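Local coordinates for uncharacterized conserved protein YjbQ/UPF0047 family, ortholog yugU B.subtilis (Clostridium acetobutylicum, PDB 1VMH) that is of unknown function, though it belongs to the UPF0047 (YjbQ) family and its assembly is built from three copies of the chain, at residues 19-24 against 33-38; 38-43 against 116-121; 50-55 against 124-129; 57-62 against 135-140; 87-92 against 98-103. One frame throughout, in Å; residues are numbered along the deposited sequence. Where two conformers were deposited one is given.

Interaction 1. Residues 19-24 against 33-38; sequences YSLKTS and TNLVKK
With CG of Tyr-19 trans to the carbonyl carbon (chi1 -67°), the phenol ring is swung out from strand 18-22 and over helix 33-43. There it meets Leu-35, whose own CG, likewise trans to its carbonyl carbon (chi1 -56°), carries the isobutyl group back along the ring in the reverse direction. The first carbon of the leucine side chain makes the central contact. CB of Leu-35 stands 3.8 Å from the centroid of the Tyr-19 ring and close to the ring normal, which satisfies the geometry of a CH-pi contact over the face. The two methyls spread under the ring, CD1 of Leu-35 4.1 Å from CG of Tyr-19 and CD2 of Leu-35 4.1 Å from CE1 of Tyr-19. Here a strand outermost within this chain in the five-stranded antiparallel sheet runs almost opposite to the helix packed on it, the short segments making 169° with axes 11.0 Å apart. Two residues along the strand, CD2 of Leu-21 extends the apolar seam to CD1 of Leu-35 at 3.8 Å, and Leu-21 also packs on Phe-128 and Val-139. At the far end of the ring, OH of Tyr-19 lies 2.8 Å from O of Leu-35, at most a weak hydrogen bond, since the proton has another acceptor within reach. CB of Lys-38 borders the same hydroxyl at 3.7 Å.

Interaction 2. Residues 38-43 against 116-121; sequences KAVDES and GKLKLG
The carboxylate of Asp-41 looks toward the carbonyl of Gly-116 through a pair of waters, one on each side of its plane. Water 1 and water 2 are displaced to opposite faces of the group, and both reach the same oxygen. Water 2 donates to OD1 of Asp-41 at 2.7 Å and to O of Gly-116 at 2.8 Å. Water 1 lies 2.8 Å from OD1 of Asp-41 and 2.8 Å from O of Gly-116, although further acceptors surround it, which makes the sharing of its protons less certain. The two oxygens, OD1 of Asp-41 and O of Gly-116, are themselves 4.1 Å apart, a gap spanned by solvent. The other carboxylate oxygen, OD2, is engaged by the salt bridge to Lys-37 in the preceding turn of the helix. The contact thus joins the C-terminal turns of helix 33-43 to the turn that leads into the short strand 117-118, outermost within this chain in the five-stranded antiparallel sheet, with Gly-116 at a positive phi of 71°. Beside the waters Val-40 splits its branches: CG1, trans to the backbone N (chi1 173°), rests 3.7 Å from O of Gly-116, whereas CG2 makes an apolar contact with CD2 of Leu-118 at 3.8 Å. Val-40 also packs on Ile-113 and Ile-143 of the same sheet, and Leu-118 on Ile-111.

Interaction 3. Residues 50-55 against 124-129; sequences AVVFCP and QGIYFT
Cys-54, whose sulfur meets the ring of Phe-128, has its carbonyl O hydrogen-bonded by NE2 of Gln-124 of the third subunit. The Gln-124 of this chain does the same for Cys-54 of the second subunit, so each segment is tied to a different neighbour. Within the chain the contact itself is made by side chains alone. SG of Cys-54, trans to the backbone N (chi1 176°), reaches CE2 of Phe-128 at 3.8 Å and CZ of Phe-128 at 4.1 Å. It stands 4.6 Å from the ring centroid and 49° off the normal, a sulfur-aromatic contact made obliquely. Phe-128 has the same first torsion (chi1 -174°), which carries CE2 and CZ toward the thiol. Two residues back along both segments, CG1 of Val-52 approaches CG2 of Ile-126 at 4.4 Å, a looser apolar meeting. The paired residues advance in the same order along both segments, with CA atoms 8.7 Å apart for Val-52 and Ile-126 and 7.7 Å for Cys-54 and Phe-128. The side chains meet between two sheets: strand 48-53 belongs to the five-stranded sheet and strand 124-130 to the three-stranded one. Val-52 also packs on Ile-32, Ile-111 and Val-139. All four touching residues are buried, and with methyls, a thiol and an aromatic ring meeting, the two segments are joined by dispersion and a sulfur-aromatic contact, with no polar bond between them.

Interaction 4. Residues 57-62 against 135-140; sequences TTAGIT and RDRKVF
Arg-137 and Thr-58 dominate this contact, and between them runs its one direct hydrogen bond. NH2 of Arg-137 donates to OG1 of Thr-58 at 2.9 Å with an N-H...O angle of 162°; the acceptor lies at the edge of the guanidinium, only 9° out of its plane. The arginine chain reaches it by bending at chi2 and chi3. On the threonine, OG1 sits between the backbone N and the carbonyl carbon (chi1 52°), pointing at the guanidinium while the methyl turns elsewhere. Water 3 closes a second path, 2.9 Å from OG1 of Thr-58 and weakly bound by NH1 of Arg-137 at 3.3 Å. CD of Arg-135 lies over one guanidinium face, and Glu-130 forms a salt bridge with the same NH2, which should help fix the group's rotation and offset its buried charge. Farther along, CD1 of Ile-61 touches CG2 of Val-139 at 3.9 Å, the two side chains crossing at about a right angle. Strand 59-65, outermost in the three-stranded sheet within this chain, thereby packs against strand 136-143 of the five-stranded sheet, with Thr-58 also against helix 96-105 and Val-139 backed by Tyr-19 and Leu-21 of strand 18-22.

Interaction 5. Residues 87-92 against 98-103; sequences GDYKHV and AHIKAS
The loop between helices 69-82 and 96-105 folds back on the second of these helices, and His-91 of the loop and His-99 of the helix share a water there. Water 4 lies 2.6 Å from NE2 of His-91 and 2.6 Å from NE2 of His-99, with an angle of about 108° at its oxygen. It sits in the plane of the His-99 ring, at the edge. The NE2 atoms of His-91 and His-99 are 4.2 Å apart, and the imidazole planes are inclined at 73°, an oblique pairing. The water-bridged pair thus links an irregular loop to helix 96-105. His-99 also packs on Thr-57 and Thr-58. Beside the histidines, CD1 of Ile-100 approaches CE1 of Tyr-89 at 3.9 Å, at the edge of the ring. The phenol OH is hydrogen-bonded to O of Pro-84. The loop is further held from outside the chain, Asp-88 forming salt bridges with Arg-73 and Lys-81 of the third subunit.

Interactions 3 and 4 form the core: all their touching residues are buried, and each joins the five-stranded sheet to the three-stranded one, with strands 124-130 and 59-65 hydrogen-bonded to each other between them. Interaction 3 is made of aliphatic and sulfur-aromatic contacts, whereas interaction 4 buries an arginine. Interactions 1 and 2 use successive parts of helix 33-43, sharing Lys-38, to reach the two outermost strands of the five-stranded sheet within this chain; interaction 1 is a surface contact built on a tyrosine ring face, interaction 2 is partly buried and bridged by waters. Interaction 5 is largely buried although far from the chain's centre, and touches interaction 4 through His-99 and Ala-102.

Interaction 1. Residues 19-24 against 33-38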
# COMPACT_ATOMS: atom_id res chain seq x y z
N TYR A 19 -13.27 -15.71 4.11
CA TYR A 19 -14.54 -15.51 3.44
C TYR A 19 -14.40 -15.84 1.97
O TYR A 19 -13.41 -15.52 1.34
CB TYR A 19 -15.02 -14.07 3.57
CG TYR A 19 -15.41 -13.63 4.95
CD1 TYR A 19 -16.64 -13.99 5.49
CD2 TYR A 19 -14.56 -12.84 5.70
CE1 TYR A 19 -17.02 -13.54 6.73
CE2 TYR A 19 -14.92 -12.39 6.95
CZ TYR A 19 -16.16 -12.74 7.46
OH TYR A 19 -16.55 -12.27 8.70
N SER A 20 -15.41 -16.52 1.44
CA SER A 20 -15.47 -16.82 0.01
C SER A 20 -16.24 -15.71 -0.70
O SER A 20 -17.28 -15.27 -0.20
CB SER A 20 -16.16 -18.17 -0.19
OG SER A 20 -15.28 -19.19 0.26
N LEU A 21 -15.75 -15.28 -1.85
CA LEU A 21 -16.41 -14.28 -2.68
C LEU A 21 -16.45 -14.78 -4.09
O LEU A 21 -15.44 -15.28 -4.57
CB LEU A 21 -15.59 -12.98 -2.70
CG LEU A 21 -15.17 -12.37 -1.38
CD1 LEU A 21 -14.35 -11.10 -1.61
CD2 LEU A 21 -16.41 -12.08 -0.52
N LYS A 22 -17.59 -14.63 -4.76
CA LYS A 22 -17.72 -14.92 -6.17
C LYS A 22 -17.76 -13.59 -6.88
O LYS A 22 -18.65 -12.77 -6.63
CB LYS A 22 -19.03 -15.69 -6.43
N THR A 23 -16.75 -13.31 -7.70
CA THR A 23 -16.70 -12.07 -8.47
C THR A 23 -17.40 -12.32 -9.80
O THR A 23 -17.43 -13.45 -10.30
CB THR A 23 -15.25 -11.54 -8.64
OG1 THR A 23 -14.47 -12.44 -9.44
CG2 THR A 23 -14.62 -11.40 -7.24
N SER A 24 -17.93 -11.25 -10.39
CA SER A 24 -18.83 -11.39 -11.54
C SER A 24 -18.45 -10.61 -12.82
O SER A 24 -19.05 -10.82 -13.87
CB SER A 24 -20.27 -11.08 -11.12
OG SER A 24 -20.38 -9.79 -10.57
N THR A 33 -16.73 -4.40 3.84
CA THR A 33 -16.68 -3.77 5.16
C THR A 33 -17.45 -4.59 6.20
O THR A 33 -16.95 -4.82 7.30
CB THR A 33 -17.24 -2.33 5.13
OG1 THR A 33 -16.63 -1.58 4.05
CG2 THR A 33 -17.01 -1.62 6.41
N ASN A 34 -18.65 -5.07 5.85
CA ASN A 34 -19.43 -5.81 6.85
C ASN A 34 -18.84 -7.18 7.19
O ASN A 34 -19.02 -7.66 8.30
CB ASN A 34 -20.90 -5.99 6.44
CG ASN A 34 -21.75 -6.48 7.59
OD1 ASN A 34 -21.84 -5.81 8.64
ND2 ASN A 34 -22.32 -7.69 7.45
N LEU A 35 -18.12 -7.79 6.25
CA LEU A 35 -17.41 -9.04 6.51
C LEU A 35 -16.33 -8.76 7.53
O LEU A 35 -16.08 -9.57 8.44
CB LEU A 35 -16.83 -9.65 5.24
CG LEU A 35 -17.82 -9.92 4.10
CD1 LEU A 35 -17.06 -10.51 2.90
CD2 LEU A 35 -18.98 -10.78 4.49
N VAL A 36 -15.67 -7.62 7.41
CA VAL A 36 -14.66 -7.24 8.40
C VAL A 36 -15.31 -6.90 9.76
O VAL A 36 -14.84 -7.36 10.81
CB VAL A 36 -13.76 -6.11 7.86
CG1 VAL A 36 -12.62 -5.74 8.79
CG2 VAL A 36 -13.22 -6.55 6.49
N LYS A 37 -16.43 -6.18 9.75
CA LYS A 37 -17.12 -5.88 11.02
C LYS A 37 -17.52 -7.17 11.71
O LYS A 37 -17.42 -7.29 12.93
CB LYS A 37 -18.34 -5.03 10.75
CG LYS A 37 -19.22 -4.82 11.96
CD LYS A 37 -20.40 -3.97 11.61
CE LYS A 37 -21.21 -3.59 12.84
NZ LYS A 37 -21.95 -4.75 13.31
N LYS A 38 -18.03 -8.13 10.95
CA LYS A 38 -18.44 -9.42 11.57
C LYS A 38 -17.26 -10.10 12.24
O LYS A 38 -17.41 -10.65 13.34
CB LYS A 38 -19.10 -10.35 10.55
CG LYS A 38 -20.51 -9.93 10.21
CD LYS A 38 -21.06 -10.72 9.05
CE LYS A 38 -21.23 -12.17 9.40
NZ LYS A 38 -22.01 -12.97 8.36

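Interaction 2. Residues 38-43 against 116-121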
# COMPACT_ATOMS: atom_id res chain seq x y z
N LYS A 38 -18.03 -8.13 10.95
CA LYS A 38 -18.44 -9.42 11.57
C LYS A 38 -17.26 -10.10 12.24
O LYS A 38 -17.41 -10.65 13.34
CB LYS A 38 -19.10 -10.35 10.55
CG LYS A 38 -20.51 -9.93 10.21
CD LYS A 38 -21.06 -10.72 9.05
CE LYS A 38 -21.23 -12.17 9.40
NZ LYS A 38 -22.01 -12.97 8.36
N ALA A 39 -16.09 -10.09 11.62
CA ALA A 39 -14.91 -10.67 12.23
C ALA A 39 -14.52 -9.94 13.53
O ALA A 39 -14.21 -10.57 14.52
CB ALA A 39 -13.77 -10.64 11.27
N VAL A 40 -14.60 -8.61 13.53
CA VAL A 40 -14.38 -7.85 14.75
C VAL A 40 -15.36 -8.27 15.85
O VAL A 40 -14.98 -8.59 17.00
CB VAL A 40 -14.50 -6.32 14.48
CG1 VAL A 40 -14.43 -5.51 15.80
CG2 VAL A 40 -13.40 -5.84 13.50
N ASP A 41 -16.63 -8.28 15.49
CA ASP A 41 -17.67 -8.65 16.45
C ASP A 41 -17.45 -10.08 17.01
O ASP A 41 -17.52 -10.31 18.21
CB ASP A 41 -19.07 -8.51 15.82
CG ASP A 41 -19.44 -7.05 15.48
OD1 ASP A 41 -18.80 -6.12 16.00
OD2 ASP A 41 -20.38 -6.81 14.69
N GLU A 42 -17.13 -11.02 16.15
CA GLU A 42 -16.81 -12.39 16.60
C GLU A 42 -15.63 -12.44 17.58
O GLU A 42 -15.63 -13.23 18.54
CB GLU A 42 -16.49 -13.28 15.40
CG GLU A 42 -17.50 -14.33 15.05
CD GLU A 42 -16.87 -15.43 14.22
OE1 GLU A 42 -16.43 -15.13 13.09
OE2 GLU A 42 -16.80 -16.59 14.70
N SER A 43 -14.63 -11.61 17.35
CA SER A 43 -13.39 -11.67 18.11
C SER A 43 -13.60 -11.22 19.56
O SER A 43 -12.83 -11.61 20.41
CB SER A 43 -12.33 -10.79 17.47
OG SER A 43 -12.56 -9.43 17.79
N GLY A 116 -14.69 -1.31 19.95
CA GLY A 116 -15.32 -2.44 19.31
C GLY A 116 -15.86 -2.17 17.91
O GLY A 116 -16.62 -2.98 17.40
N LYS A 117 -15.45 -1.04 17.30
CA LYS A 117 -15.90 -0.60 15.99
C LYS A 117 -14.71 -0.30 15.08
O LYS A 117 -13.67 0.20 15.53
CB LYS A 117 -16.76 0.67 16.10
CG LYS A 117 -18.08 0.48 16.86
CD LYS A 117 -18.70 1.83 17.23
CE LYS A 117 -18.31 2.27 18.64
NZ LYS A 117 -18.56 3.74 18.93
N LEU A 118 -14.87 -0.58 13.80
CA LEU A 118 -13.85 -0.18 12.81
C LEU A 118 -13.81 1.33 12.73
O LEU A 118 -14.83 1.97 12.50
CB LEU A 118 -14.20 -0.74 11.43
CG LEU A 118 -14.16 -2.26 11.32
CD1 LEU A 118 -14.85 -2.69 10.01
CD2 LEU A 118 -12.70 -2.74 11.36
N LYS A 119 -12.62 1.89 12.93
CA LYS A 119 -12.46 3.34 12.95
C LYS A 119 -12.26 3.87 11.54
O LYS A 119 -11.14 4.15 11.08
CB LYS A 119 -11.28 3.74 13.80
CG LYS A 119 -11.38 5.16 14.35
CD LYS A 119 -10.13 5.47 15.19
CE LYS A 119 -10.04 6.96 15.54
NZ LYS A 119 -11.28 7.42 16.21
N LEU A 120 -13.36 4.01 10.83
CA LEU A 120 -13.37 4.44 9.44
C LEU A 120 -13.94 5.84 9.34
O LEU A 120 -14.78 6.24 10.17
CB LEU A 120 -14.22 3.48 8.57
CG LEU A 120 -13.60 2.08 8.42
CD1 LEU A 120 -14.61 1.03 8.05
CD2 LEU A 120 -12.48 2.12 7.38
N GLY A 121 -13.52 6.56 8.31
CA GLY A 121 -14.03 7.89 8.06
C GLY A 121 -15.39 7.89 7.37
O GLY A 121 -15.99 6.85 7.14
O HOH W 1 -17.62 -5.37 18.45
O HOH W 2 -18.17 -3.62 15.18

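Interaction 3. Residues 50-55 against 124-129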
# COMPACT_ATOMS: atom_id res chain seq x y z
N ALA A 50 -7.70 -4.64 12.61
CA ALA A 50 -8.21 -5.63 11.66
C ALA A 50 -7.31 -5.62 10.45
O ALA A 50 -7.08 -4.55 9.86
CB ALA A 50 -9.60 -5.25 11.24
N VAL A 51 -6.80 -6.79 10.07
CA VAL A 51 -5.96 -6.93 8.89
C VAL A 51 -6.72 -7.73 7.86
O VAL A 51 -7.29 -8.77 8.22
CB VAL A 51 -4.63 -7.67 9.25
CG1 VAL A 51 -3.79 -7.86 8.00
CG2 VAL A 51 -3.85 -6.88 10.30
N VAL A 52 -6.81 -7.21 6.62
CA VAL A 52 -7.57 -7.78 5.56
C VAL A 52 -6.60 -8.11 4.43
O VAL A 52 -5.97 -7.20 3.92
CB VAL A 52 -8.63 -6.78 5.04
CG1 VAL A 52 -9.48 -7.38 3.95
CG2 VAL A 52 -9.52 -6.30 6.20
N PHE A 53 -6.44 -9.37 4.09
CA PHE A 53 -5.38 -9.84 3.16
C PHE A 53 -5.99 -10.59 1.95
O PHE A 53 -6.87 -11.47 2.13
CB PHE A 53 -4.41 -10.77 3.90
CG PHE A 53 -3.19 -11.18 3.09
CD1 PHE A 53 -3.24 -12.29 2.25
CD2 PHE A 53 -2.01 -10.47 3.18
CE1 PHE A 53 -2.12 -12.65 1.53
CE2 PHE A 53 -0.92 -10.83 2.44
CZ PHE A 53 -0.98 -11.88 1.61
N CYS A 54 -5.49 -10.27 0.75
CA CYS A 54 -5.92 -10.93 -0.45
C CYS A 54 -4.87 -11.92 -0.92
O CYS A 54 -3.76 -11.50 -1.31
CB CYS A 54 -6.18 -9.90 -1.54
SG CYS A 54 -6.59 -10.61 -3.09
N PRO A 55 -5.17 -13.22 -0.91
CA PRO A 55 -4.18 -14.23 -1.34
C PRO A 55 -4.03 -14.40 -2.85
O PRO A 55 -3.29 -15.32 -3.29
CB PRO A 55 -4.71 -15.51 -0.70
CG PRO A 55 -6.20 -15.32 -0.76
CD PRO A 55 -6.44 -13.85 -0.49
N GLN A 124 -16.17 5.82 4.10
CA GLN A 124 -14.98 5.11 3.85
C GLN A 124 -15.23 3.62 4.09
O GLN A 124 -15.56 3.19 5.17
CB GLN A 124 -13.87 5.65 4.75
CG GLN A 124 -12.54 5.10 4.42
CD GLN A 124 -11.44 5.64 5.32
OE1 GLN A 124 -11.57 5.69 6.56
NE2 GLN A 124 -10.30 5.94 4.70
N GLY A 125 -15.05 2.81 3.05
CA GLY A 125 -15.27 1.35 3.09
C GLY A 125 -14.09 0.57 2.60
O GLY A 125 -13.21 1.12 1.96
N ILE A 126 -14.11 -0.71 2.93
CA ILE A 126 -13.03 -1.65 2.63
C ILE A 126 -13.47 -2.48 1.44
O ILE A 126 -14.58 -3.04 1.46
CB ILE A 126 -12.74 -2.58 3.79
CG1 ILE A 126 -12.43 -1.81 5.08
CG2 ILE A 126 -11.58 -3.50 3.41
CD1 ILE A 126 -12.69 -2.62 6.35
N TYR A 127 -12.65 -2.52 0.38
CA TYR A 127 -12.97 -3.19 -0.86
C TYR A 127 -11.99 -4.26 -1.25
O TYR A 127 -10.78 -4.08 -1.17
CB TYR A 127 -12.95 -2.18 -1.98
CG TYR A 127 -14.13 -1.28 -2.06
CD1 TYR A 127 -15.31 -1.74 -2.61
CD2 TYR A 127 -14.07 0.02 -1.64
CE1 TYR A 127 -16.41 -0.93 -2.72
CE2 TYR A 127 -15.16 0.85 -1.78
CZ TYR A 127 -16.32 0.36 -2.31
OH TYR A 127 -17.43 1.19 -2.47
N PHE A 128 -12.52 -5.40 -1.67
CA PHE A 128 -11.78 -6.36 -2.49
C PHE A 128 -11.81 -5.85 -3.94
O PHE A 128 -12.89 -5.57 -4.47
CB PHE A 128 -12.50 -7.70 -2.42
CG PHE A 128 -11.79 -8.82 -3.11
CD1 PHE A 128 -11.93 -9.03 -4.44
CD2 PHE A 128 -10.98 -9.69 -2.40
CE1 PHE A 128 -11.27 -10.08 -5.08
CE2 PHE A 128 -10.36 -10.75 -3.03
CZ PHE A 128 -10.48 -10.93 -4.35
N THR A 129 -10.63 -5.67 -4.56
CA THR A 129 -10.51 -5.14 -5.91
C THR A 129 -10.14 -6.29 -6.87
O THR A 129 -8.98 -6.72 -6.94
CB THR A 129 -9.48 -3.97 -6.02
OG1 THR A 129 -8.17 -4.44 -5.68
CG2 THR A 129 -9.81 -2.91 -4.95

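Interaction 4. Residues 57-62 against 135-140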
# COMPACT_ATOMS: atom_id res chain seq x y z
N THR A 57 -2.94 -12.97 -6.63
CA THR A 57 -2.00 -12.04 -7.24
C THR A 57 -2.60 -11.15 -8.34
O THR A 57 -1.92 -10.27 -8.82
CB THR A 57 -0.79 -12.77 -7.75
OG1 THR A 57 -1.20 -13.72 -8.71
CG2 THR A 57 -0.06 -13.45 -6.60
N THR A 58 -3.87 -11.39 -8.68
CA THR A 58 -4.60 -10.59 -9.67
C THR A 58 -5.80 -9.88 -9.05
O THR A 58 -6.72 -9.45 -9.74
CB THR A 58 -5.01 -11.42 -10.84
OG1 THR A 58 -5.69 -12.58 -10.34
CG2 THR A 58 -3.79 -11.84 -11.65
N ALA A 59 -5.75 -9.70 -7.72
CA ALA A 59 -6.72 -8.91 -7.00
C ALA A 59 -5.98 -8.25 -5.81
O ALA A 59 -4.84 -8.57 -5.51
CB ALA A 59 -7.88 -9.74 -6.56
N GLY A 60 -6.66 -7.33 -5.15
CA GLY A 60 -6.06 -6.64 -4.03
C GLY A 60 -7.13 -6.12 -3.09
O GLY A 60 -8.31 -6.52 -3.16
N ILE A 61 -6.68 -5.29 -2.15
CA ILE A 61 -7.57 -4.67 -1.15
C ILE A 61 -7.30 -3.17 -1.16
O ILE A 61 -6.15 -2.75 -1.19
CB ILE A 61 -7.30 -5.19 0.28
CG1 ILE A 61 -7.31 -6.74 0.33
CG2 ILE A 61 -8.28 -4.59 1.27
CD1 ILE A 61 -8.61 -7.45 0.10
N THR A 62 -8.34 -2.36 -1.14
CA THR A 62 -8.17 -0.93 -0.96
C THR A 62 -9.25 -0.38 -0.06
O THR A 62 -10.20 -1.08 0.27
CB THR A 62 -8.18 -0.15 -2.29
OG1 THR A 62 -7.60 1.16 -2.07
CG2 THR A 62 -9.56 -0.03 -2.86
N ARG A 135 -14.34 -15.02 -10.87
CA ARG A 135 -13.63 -16.11 -10.22
C ARG A 135 -14.16 -16.33 -8.81
O ARG A 135 -14.78 -15.46 -8.20
CB ARG A 135 -12.13 -15.81 -10.16
CG ARG A 135 -11.39 -15.92 -11.49
CD ARG A 135 -9.92 -15.63 -11.31
NE ARG A 135 -9.17 -15.68 -12.57
CZ ARG A 135 -8.64 -16.78 -13.10
NH1 ARG A 135 -8.75 -17.97 -12.51
NH2 ARG A 135 -7.98 -16.69 -14.25
N ASP A 136 -13.93 -17.54 -8.33
CA ASP A 136 -14.15 -17.87 -6.92
C ASP A 136 -12.91 -17.42 -6.16
O ASP A 136 -11.81 -17.93 -6.40
CB ASP A 136 -14.42 -19.36 -6.75
CG ASP A 136 -15.72 -19.79 -7.41
OD1 ASP A 136 -16.78 -19.18 -7.13
OD2 ASP A 136 -15.68 -20.72 -8.24
N ARG A 137 -13.10 -16.45 -5.27
CA ARG A 137 -12.03 -15.80 -4.53
C ARG A 137 -12.19 -15.99 -3.03
O ARG A 137 -13.25 -16.35 -2.54
CB ARG A 137 -12.00 -14.29 -4.84
CG ARG A 137 -11.83 -13.94 -6.31
CD ARG A 137 -10.57 -14.50 -6.95
NE ARG A 137 -10.03 -13.62 -7.97
CZ ARG A 137 -8.81 -13.76 -8.51
NH1 ARG A 137 -8.06 -14.80 -8.23
NH2 ARG A 137 -8.36 -12.85 -9.35
N LYS A 138 -11.10 -15.76 -2.31
CA LYS A 138 -11.06 -15.75 -0.87
C LYS A 138 -10.47 -14.42 -0.42
O LYS A 138 -9.67 -13.80 -1.12
CB LYS A 138 -10.19 -16.88 -0.37
CG LYS A 138 -10.72 -18.26 -0.67
CD LYS A 138 -9.66 -19.31 -0.42
N VAL A 139 -10.86 -14.02 0.77
CA VAL A 139 -10.22 -12.95 1.51
C VAL A 139 -10.05 -13.39 2.96
O VAL A 139 -10.92 -14.09 3.52
CB VAL A 139 -11.00 -11.64 1.39
CG1 VAL A 139 -12.39 -11.72 1.97
CG2 VAL A 139 -10.21 -10.45 1.98
N PHE A 140 -8.92 -13.02 3.54
CA PHE A 140 -8.62 -13.39 4.92
C PHE A 140 -8.77 -12.18 5.81
O PHE A 140 -8.27 -11.12 5.46
CB PHE A 140 -7.15 -13.88 5.08
CG PHE A 140 -6.72 -14.99 4.14
CD1 PHE A 140 -7.59 -15.97 3.70
CD2 PHE A 140 -5.39 -15.10 3.76
CE1 PHE A 140 -7.16 -16.98 2.85
CE2 PHE A 140 -4.96 -16.10 2.94
CZ PHE A 140 -5.85 -17.05 2.49
O HOH W 3 -4.78 -14.72 -8.61

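Interaction 5. Residues 87-92 against 98-103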
# COMPACT_ATOMS: atom_id res chain seq x y z
N GLY A 87 -1.20 -4.78 -24.45
CA GLY A 87 -0.04 -3.90 -24.45
C GLY A 87 1.27 -4.67 -24.49
O GLY A 87 1.33 -5.80 -25.02
N ASP A 88 2.30 -4.06 -23.91
CA ASP A 88 3.64 -4.59 -23.90
C ASP A 88 3.75 -5.56 -22.76
O ASP A 88 4.28 -5.24 -21.68
CB ASP A 88 4.64 -3.44 -23.72
CG ASP A 88 6.08 -3.89 -23.81
OD1 ASP A 88 6.32 -5.11 -24.00
OD2 ASP A 88 6.98 -3.03 -23.69
N TYR A 89 3.18 -6.74 -22.98
CA TYR A 89 3.11 -7.79 -21.98
C TYR A 89 3.57 -9.11 -22.57
O TYR A 89 3.00 -9.57 -23.55
CB TYR A 89 1.68 -7.97 -21.46
CG TYR A 89 0.98 -6.74 -20.95
CD1 TYR A 89 1.42 -6.09 -19.83
CD2 TYR A 89 -0.17 -6.26 -21.57
CE1 TYR A 89 0.75 -4.98 -19.32
CE2 TYR A 89 -0.83 -5.16 -21.10
CZ TYR A 89 -0.37 -4.52 -19.95
OH TYR A 89 -1.00 -3.40 -19.44
N LYS A 90 4.56 -9.73 -21.95
CA LYS A 90 5.04 -11.05 -22.33
C LYS A 90 4.22 -12.19 -21.74
O LYS A 90 4.20 -13.28 -22.32
CB LYS A 90 6.49 -11.23 -21.88
CG LYS A 90 7.47 -10.36 -22.62
CD LYS A 90 8.89 -10.77 -22.30
N HIS A 91 3.57 -11.94 -20.60
CA HIS A 91 2.96 -13.02 -19.84
C HIS A 91 1.88 -13.73 -20.62
O HIS A 91 0.93 -13.11 -21.08
CB HIS A 91 2.41 -12.50 -18.54
CG HIS A 91 1.78 -13.55 -17.68
ND1 HIS A 91 2.40 -14.76 -17.41
CD2 HIS A 91 0.62 -13.56 -16.99
CE1 HIS A 91 1.63 -15.46 -16.60
NE2 HIS A 91 0.55 -14.77 -16.34
N VAL A 92 2.04 -15.05 -20.77
CA VAL A 92 1.22 -15.78 -21.74
C VAL A 92 -0.26 -15.87 -21.33
O VAL A 92 -1.12 -16.04 -22.21
CB VAL A 92 1.77 -17.19 -22.10
CG1 VAL A 92 3.17 -17.04 -22.70
CG2 VAL A 92 1.76 -18.12 -20.90
N ALA A 98 -3.73 -7.07 -14.69
CA ALA A 98 -4.33 -7.38 -13.38
C ALA A 98 -3.25 -7.49 -12.31
O ALA A 98 -3.44 -7.02 -11.18
CB ALA A 98 -5.13 -8.63 -13.44
N HIS A 99 -2.14 -8.15 -12.64
CA HIS A 99 -1.03 -8.25 -11.69
C HIS A 99 -0.51 -6.84 -11.29
O HIS A 99 -0.19 -6.59 -10.11
CB HIS A 99 0.13 -9.07 -12.27
CG HIS A 99 -0.14 -10.53 -12.35
ND1 HIS A 99 -0.14 -11.34 -11.23
CD2 HIS A 99 -0.41 -11.35 -13.39
CE1 HIS A 99 -0.39 -12.59 -11.59
NE2 HIS A 99 -0.56 -12.62 -12.90
N ILE A 100 -0.46 -5.93 -12.27
CA ILE A 100 0.04 -4.58 -12.01
C ILE A 100 -0.93 -3.85 -11.10
O ILE A 100 -0.54 -3.25 -10.10
CB ILE A 100 0.20 -3.79 -13.31
CG1 ILE A 100 1.35 -4.37 -14.14
CG2 ILE A 100 0.45 -2.32 -13.03
CD1 ILE A 100 1.28 -3.97 -15.57
N LYS A 101 -2.20 -3.88 -11.46
CA LYS A 101 -3.18 -3.16 -10.67
C LYS A 101 -3.30 -3.71 -9.25
O LYS A 101 -3.51 -2.96 -8.30
CB LYS A 101 -4.53 -3.13 -11.39
CG LYS A 101 -4.44 -2.33 -12.68
CD LYS A 101 -5.76 -2.20 -13.45
CE LYS A 101 -6.24 -3.47 -14.03
NZ LYS A 101 -7.48 -3.27 -14.95
N ALA A 102 -3.19 -5.02 -9.12
CA ALA A 102 -3.18 -5.65 -7.82
C ALA A 102 -2.06 -5.07 -6.93
O ALA A 102 -2.29 -4.74 -5.74
CB ALA A 102 -3.03 -7.17 -7.97
N SER A 103 -0.85 -4.94 -7.47
CA SER A 103 0.28 -4.41 -6.68
C SER A 103 0.04 -2.95 -6.34
O SER A 103 0.43 -2.47 -5.26
CB SER A 103 1.62 -4.56 -7.40
OG SER A 103 2.24 -5.80 -7.07
O HOH W 4 -1.18 -14.65 -14.36